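Local coordinates for vacuolar-sorting protein BRO1 (Saccharomyces cerevisiae, PDB 1ZB1) that acts in sorting cargo into multivesicular bodies, recruiting the deubiquitinase DOA4 to endosomes, with this BRO1 domain possibly involved in binding SNF7, at residues 210-221 with 335-343. Residues are numbered along the deposited sequence; the frame is centred on the assembly and turned at random.
Sequences LISKLSRATCNL and VDSIKALDA
The methyl of A340 sits over the small side chain of A217, CB to CB 4.0 Å, where an extended loop crosses the face of a helix in the mostly helical BRO1 domain. The loop lies between helices 303-322 and 349-371, and residues 338-343 run across helix 208-230, which packs on helices 176-198 and 242-269. A217 makes the shallow spot in the helix surface: the loop backbone comes down onto it, with L341 O 3.2 Å from A217 CB. R216 and N220 border the A340 methyl, the former with CG and the latter with its amide nitrogen, so the methyl lies among three helix side chains.

On one side of this low point I338 drives its CG2 branch between S212 and R216, 3.4 Å from S212 OG and 3.9 Å from R216 CB. S259 of helix 242-269 also touches I338, adding a wall from a second helix. R216 bends at chi2 (61°), which turns its guanidinium toward the short 3-10 turn 335-337; I338 O lies at the edge of the group, in its plane, while V335 CG2 approaches NH2.

On the other side, L341 has CG anti to its backbone N (chi1 -180°) and lies alongside L214, both pointing the same way, with their CD2 methyls 3.8 Å apart. L210 meets the same L341 methyl from the preceding helical turn, and A343 CB reaches L214 CD2. Q191 of helix 176-198 hydrogen-bonds to both A343 N and L214 O, joining loop and helix to a third element.

A single backbone hydrogen bond fixes the crossing: L341 N donates to K213 O at 3.1 Å, from the opposite face of that carbonyl to the helical donor A217 N.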
ATOM      1  N   LEU A 210     -19.989  15.459   1.970  1.00 35.83           N
ATOM      2  CA  LEU A 210     -18.585  15.088   2.158  1.00 34.95           C
ATOM      3  C   LEU A 210     -18.383  13.577   2.027  1.00 33.79           C
ATOM      4  O   LEU A 210     -17.576  13.114   1.213  1.00 33.99           O
ATOM      5  CB  LEU A 210     -18.105  15.534   3.542  1.00 34.71           C
ATOM      6  CG  LEU A 210     -16.655  15.995   3.758  1.00 36.10           C
ATOM      7  CD1 LEU A 210     -16.288  15.747   5.213  1.00 34.62           C
ATOM      8  CD2 LEU A 210     -15.694  15.264   2.847  1.00 34.47           C
ATOM      9  N   ILE A 211     -19.109  12.816   2.840  1.00 33.14           N
ATOM     10  CA  ILE A 211     -19.012  11.360   2.824  1.00 32.28           C
ATOM     11  C   ILE A 211     -19.212  10.834   1.407  1.00 31.71           C
ATOM     12  O   ILE A 211     -18.466   9.968   0.949  1.00 31.06           O
ATOM     13  CB  ILE A 211     -20.055  10.719   3.779  1.00 34.51           C
ATOM     14  CG1 ILE A 211     -19.657  10.974   5.237  1.00 34.93           C
ATOM     15  CG2 ILE A 211     -20.130   9.212   3.557  1.00 33.87           C
ATOM     16  CD1 ILE A 211     -19.584  12.420   5.616  1.00 40.72           C
ATOM     17  N   SER A 212     -20.206  11.376   0.711  1.00 29.68           N
ATOM     18  CA  SER A 212     -20.496  10.967  -0.658  1.00 29.48           C
ATOM     19  C   SER A 212     -19.291  11.131  -1.590  1.00 30.25           C
ATOM     20  O   SER A 212     -18.945  10.215  -2.342  1.00 29.59           O
ATOM     21  CB  SER A 212     -21.675  11.774  -1.205  1.00 28.74           C
ATOM     22  OG  SER A 212     -21.923  11.440  -2.556  1.00 26.74           O
ATOM     23  N   LYS A 213     -18.659  12.301  -1.538  1.00 30.31           N
ATOM     24  CA  LYS A 213     -17.502  12.587  -2.385  1.00 30.98           C
ATOM     25  C   LYS A 213     -16.310  11.692  -2.046  1.00 30.10           C
ATOM     26  O   LYS A 213     -15.637  11.184  -2.943  1.00 31.31           O
ATOM     27  CB  LYS A 213     -17.102  14.062  -2.241  1.00 32.62           C
ATOM     28  CG  LYS A 213     -18.266  15.015  -2.459  1.00 35.94           C
ATOM     29  CD  LYS A 213     -17.894  16.471  -2.221  1.00 38.04           C
ATOM     30  CE  LYS A 213     -17.148  17.058  -3.403  1.00 39.85           C
ATOM     31  NZ  LYS A 213     -17.078  18.541  -3.300  1.00 41.58           N
ATOM     32  N   LEU A 214     -16.050  11.511  -0.755  1.00 28.85           N
ATOM     33  CA  LEU A 214     -14.941  10.675  -0.303  1.00 28.08           C
ATOM     34  C   LEU A 214     -15.178   9.214  -0.667  1.00 28.49           C
ATOM     35  O   LEU A 214     -14.238   8.485  -0.989  1.00 28.00           O
ATOM     36  CB  LEU A 214     -14.764  10.804   1.213  1.00 28.24           C
ATOM     37  CG  LEU A 214     -14.285  12.171   1.713  1.00 27.10           C
ATOM     38  CD1 LEU A 214     -14.390  12.234   3.220  1.00 24.65           C
ATOM     39  CD2 LEU A 214     -12.856  12.404   1.251  1.00 25.80           C
ATOM     40  N   SER A 215     -16.441   8.793  -0.606  1.00 26.03           N
ATOM     41  CA  SER A 215     -16.806   7.427  -0.940  1.00 24.71           C
ATOM     42  C   SER A 215     -16.605   7.194  -2.424  1.00 25.37           C
ATOM     43  O   SER A 215     -16.152   6.130  -2.830  1.00 26.38           O
ATOM     44  CB  SER A 215     -18.265   7.152  -0.570  1.00 26.00           C
ATOM     45  OG  SER A 215     -18.423   7.071   0.834  1.00 27.46           O
ATOM     46  N   ARG A 216     -16.935   8.191  -3.237  1.00 25.24           N
ATOM     47  CA  ARG A 216     -16.770   8.045  -4.671  1.00 27.49           C
ATOM     48  C   ARG A 216     -15.297   7.848  -4.993  1.00 26.82           C
ATOM     49  O   ARG A 216     -14.945   7.040  -5.851  1.00 27.33           O
ATOM     50  CB  ARG A 216     -17.298   9.269  -5.418  1.00 29.02           C
ATOM     51  CG  ARG A 216     -17.272   9.085  -6.925  1.00 34.84           C
ATOM     52  CD  ARG A 216     -18.150   7.904  -7.337  1.00 40.84           C
ATOM     53  NE  ARG A 216     -17.806   7.371  -8.652  1.00 44.46           N
ATOM     54  CZ  ARG A 216     -17.863   8.063  -9.786  1.00 47.90           C
ATOM     55  NH1 ARG A 216     -18.254   9.333  -9.778  1.00 48.89           N
ATOM     56  NH2 ARG A 216     -17.527   7.482 -10.931  1.00 49.07           N
ATOM     57  N   ALA A 217     -14.439   8.586  -4.300  1.00 25.36           N
ATOM     58  CA  ALA A 217     -13.005   8.471  -4.528  1.00 26.09           C
ATOM     59  C   ALA A 217     -12.519   7.065  -4.162  1.00 24.68           C
ATOM     60  O   ALA A 217     -11.685   6.492  -4.864  1.00 24.59           O
ATOM     61  CB  ALA A 217     -12.255   9.532  -3.718  1.00 26.25           C
ATOM     62  N   THR A 218     -13.046   6.512  -3.072  1.00 24.00           N
ATOM     63  CA  THR A 218     -12.663   5.166  -2.636  1.00 23.87           C
ATOM     64  C   THR A 218     -12.994   4.168  -3.743  1.00 26.58           C
ATOM     65  O   THR A 218     -12.197   3.276  -4.064  1.00 26.13           O
ATOM     66  CB  THR A 218     -13.404   4.762  -1.348  1.00 23.96           C
ATOM     67  OG1 THR A 218     -13.142   5.731  -0.324  1.00 23.72           O
ATOM     68  CG2 THR A 218     -12.933   3.390  -0.864  1.00 21.66           C
ATOM     69  N   CYS A 219     -14.173   4.336  -4.332  1.00 25.40           N
ATOM     70  CA  CYS A 219     -14.619   3.480  -5.421  1.00 27.62           C
ATOM     71  C   CYS A 219     -13.655   3.587  -6.599  1.00 26.49           C
ATOM     72  O   CYS A 219     -13.169   2.574  -7.102  1.00 26.70           O
ATOM     73  CB  CYS A 219     -16.030   3.883  -5.871  1.00 29.72           C
ATOM     74  SG  CYS A 219     -16.492   3.211  -7.485  1.00 33.73           S
ATOM     75  N   ASN A 220     -13.367   4.812  -7.031  1.00 26.44           N
ATOM     76  CA  ASN A 220     -12.464   5.015  -8.162  1.00 27.11           C
ATOM     77  C   ASN A 220     -11.088   4.382  -7.926  1.00 26.98           C
ATOM     78  O   ASN A 220     -10.496   3.812  -8.838  1.00 26.15           O
ATOM     79  CB  ASN A 220     -12.297   6.509  -8.472  1.00 28.96           C
ATOM     80  CG  ASN A 220     -13.600   7.170  -8.920  1.00 32.97           C
ATOM     81  OD1 ASN A 220     -14.490   6.516  -9.471  1.00 33.10           O
ATOM     82  ND2 ASN A 220     -13.704   8.476  -8.700  1.00 32.58           N
ATOM     83  N   LEU A 221     -10.581   4.491  -6.703  1.00 25.78           N
ATOM     84  CA  LEU A 221      -9.286   3.915  -6.368  1.00 27.83           C
ATOM     85  C   LEU A 221      -9.288   2.386  -6.497  1.00 27.69           C
ATOM     86  O   LEU A 221      -8.365   1.798  -7.068  1.00 28.13           O
ATOM     87  CB  LEU A 221      -8.888   4.332  -4.950  1.00 27.68           C
ATOM     88  CG  LEU A 221      -7.964   5.547  -4.771  1.00 32.88           C
ATOM     89  CD1 LEU A 221      -7.934   6.410  -6.021  1.00 32.43           C
ATOM     90  CD2 LEU A 221      -8.421   6.344  -3.556  1.00 30.57           C
ATOM     91  N   VAL A 335     -24.129  10.087 -13.111  1.00 79.04           N
ATOM     92  CA  VAL A 335     -23.099   9.461 -12.291  1.00 77.69           C
ATOM     93  C   VAL A 335     -22.003  10.466 -11.932  1.00 76.47           C
ATOM     94  O   VAL A 335     -21.539  10.509 -10.792  1.00 76.08           O
ATOM     95  CB  VAL A 335     -22.466   8.245 -13.017  1.00 78.17           C
ATOM     96  CG1 VAL A 335     -21.855   8.683 -14.339  1.00 77.92           C
ATOM     97  CG2 VAL A 335     -21.415   7.593 -12.128  1.00 78.24           C
ATOM     98  N   ASP A 336     -21.604  11.279 -12.907  1.00 75.01           N
ATOM     99  CA  ASP A 336     -20.569  12.282 -12.686  1.00 73.48           C
ATOM    100  C   ASP A 336     -21.115  13.484 -11.927  1.00 71.48           C
ATOM    101  O   ASP A 336     -20.480  14.537 -11.866  1.00 71.54           O
ATOM    102  CB  ASP A 336     -19.967  12.731 -14.021  1.00 74.87           C
ATOM    103  CG  ASP A 336     -19.132  11.644 -14.675  1.00 76.18           C
ATOM    104  OD1 ASP A 336     -18.593  11.881 -15.777  1.00 76.66           O
ATOM    105  OD2 ASP A 336     -19.012  10.550 -14.082  1.00 77.07           O
ATOM    106  N   SER A 337     -22.301  13.316 -11.353  1.00 68.81           N
ATOM    107  CA  SER A 337     -22.929  14.372 -10.571  1.00 65.27           C
ATOM    108  C   SER A 337     -22.208  14.420  -9.228  1.00 62.98           C
ATOM    109  O   SER A 337     -22.178  15.455  -8.559  1.00 62.73           O
ATOM    110  CB  SER A 337     -24.415  14.067 -10.361  1.00 64.94           C
ATOM    111  OG  SER A 337     -25.047  15.077  -9.598  1.00 63.78           O
ATOM    112  N   ILE A 338     -21.631  13.285  -8.843  1.00 59.85           N
ATOM    113  CA  ILE A 338     -20.886  13.177  -7.593  1.00 56.64           C
ATOM    114  C   ILE A 338     -19.411  13.365  -7.921  1.00 54.03           C
ATOM    115  O   ILE A 338     -18.825  12.565  -8.646  1.00 52.66           O
ATOM    116  CB  ILE A 338     -21.073  11.796  -6.936  1.00 56.86           C
ATOM    117  CG1 ILE A 338     -22.563  11.517  -6.723  1.00 57.06           C
ATOM    118  CG2 ILE A 338     -20.338  11.756  -5.603  1.00 56.52           C
ATOM    119  CD1 ILE A 338     -22.857  10.154  -6.125  1.00 56.81           C
ATOM    120  N   LYS A 339     -18.821  14.424  -7.379  1.00 52.00           N
ATOM    121  CA  LYS A 339     -17.419  14.746  -7.625  1.00 49.99           C
ATOM    122  C   LYS A 339     -16.487  14.162  -6.560  1.00 47.26           C
ATOM    123  O   LYS A 339     -16.444  14.633  -5.423  1.00 46.88           O
ATOM    124  CB  LYS A 339     -17.268  16.263  -7.695  1.00 51.68           C
ATOM    125  CG  LYS A 339     -18.256  16.904  -8.660  1.00 53.66           C
ATOM    126  CD  LYS A 339     -18.391  18.396  -8.422  1.00 55.73           C
ATOM    127  CE  LYS A 339     -19.511  18.984  -9.268  1.00 56.51           C
ATOM    128  NZ  LYS A 339     -19.743  20.426  -8.969  1.00 56.48           N
ATOM    129  N   ALA A 340     -15.739  13.136  -6.951  1.00 43.53           N
ATOM    130  CA  ALA A 340     -14.812  12.447  -6.055  1.00 40.20           C
ATOM    131  C   ALA A 340     -13.792  13.353  -5.368  1.00 37.96           C
ATOM    132  O   ALA A 340     -13.297  14.314  -5.957  1.00 37.12           O
ATOM    133  CB  ALA A 340     -14.087  11.342  -6.820  1.00 40.04           C
ATOM    134  N   LEU A 341     -13.483  13.029  -4.114  1.00 34.70           N
ATOM    135  CA  LEU A 341     -12.512  13.784  -3.332  1.00 33.28           C
ATOM    136  C   LEU A 341     -11.451  12.843  -2.748  1.00 31.61           C
ATOM    137  O   LEU A 341     -11.731  12.081  -1.823  1.00 30.23           O
ATOM    138  CB  LEU A 341     -13.210  14.534  -2.195  1.00 31.94           C
ATOM    139  CG  LEU A 341     -12.296  15.374  -1.295  1.00 33.45           C
ATOM    140  CD1 LEU A 341     -11.673  16.488  -2.111  1.00 31.43           C
ATOM    141  CD2 LEU A 341     -13.085  15.948  -0.126  1.00 32.95           C
ATOM    142  N   ASP A 342     -10.242  12.904  -3.305  1.00 30.10           N
ATOM    143  CA  ASP A 342      -9.104  12.087  -2.864  1.00 29.82           C
ATOM    144  C   ASP A 342      -8.451  12.793  -1.671  1.00 29.86           C
ATOM    145  O   ASP A 342      -7.877  13.869  -1.829  1.00 31.98           O
ATOM    146  CB  ASP A 342      -8.088  11.975  -4.005  1.00 31.19           C
ATOM    147  CG  ASP A 342      -7.017  10.925  -3.747  1.00 31.28           C
ATOM    148  OD1 ASP A 342      -6.723  10.622  -2.572  1.00 29.90           O
ATOM    149  OD2 ASP A 342      -6.460  10.411  -4.735  1.00 33.11           O
ATOM    150  N   ALA A 343      -8.518  12.186  -0.488  1.00 27.87           N
ATOM    151  CA  ALA A 343      -7.956  12.799   0.717  1.00 28.05           C
ATOM    152  C   ALA A 343      -6.519  12.397   1.072  1.00 28.93           C
ATOM    153  O   ALA A 343      -5.972  12.872   2.068  1.00 28.34           O
ATOM    154  CB  ALA A 343      -8.865  12.507   1.907  1.00 27.53           C
TER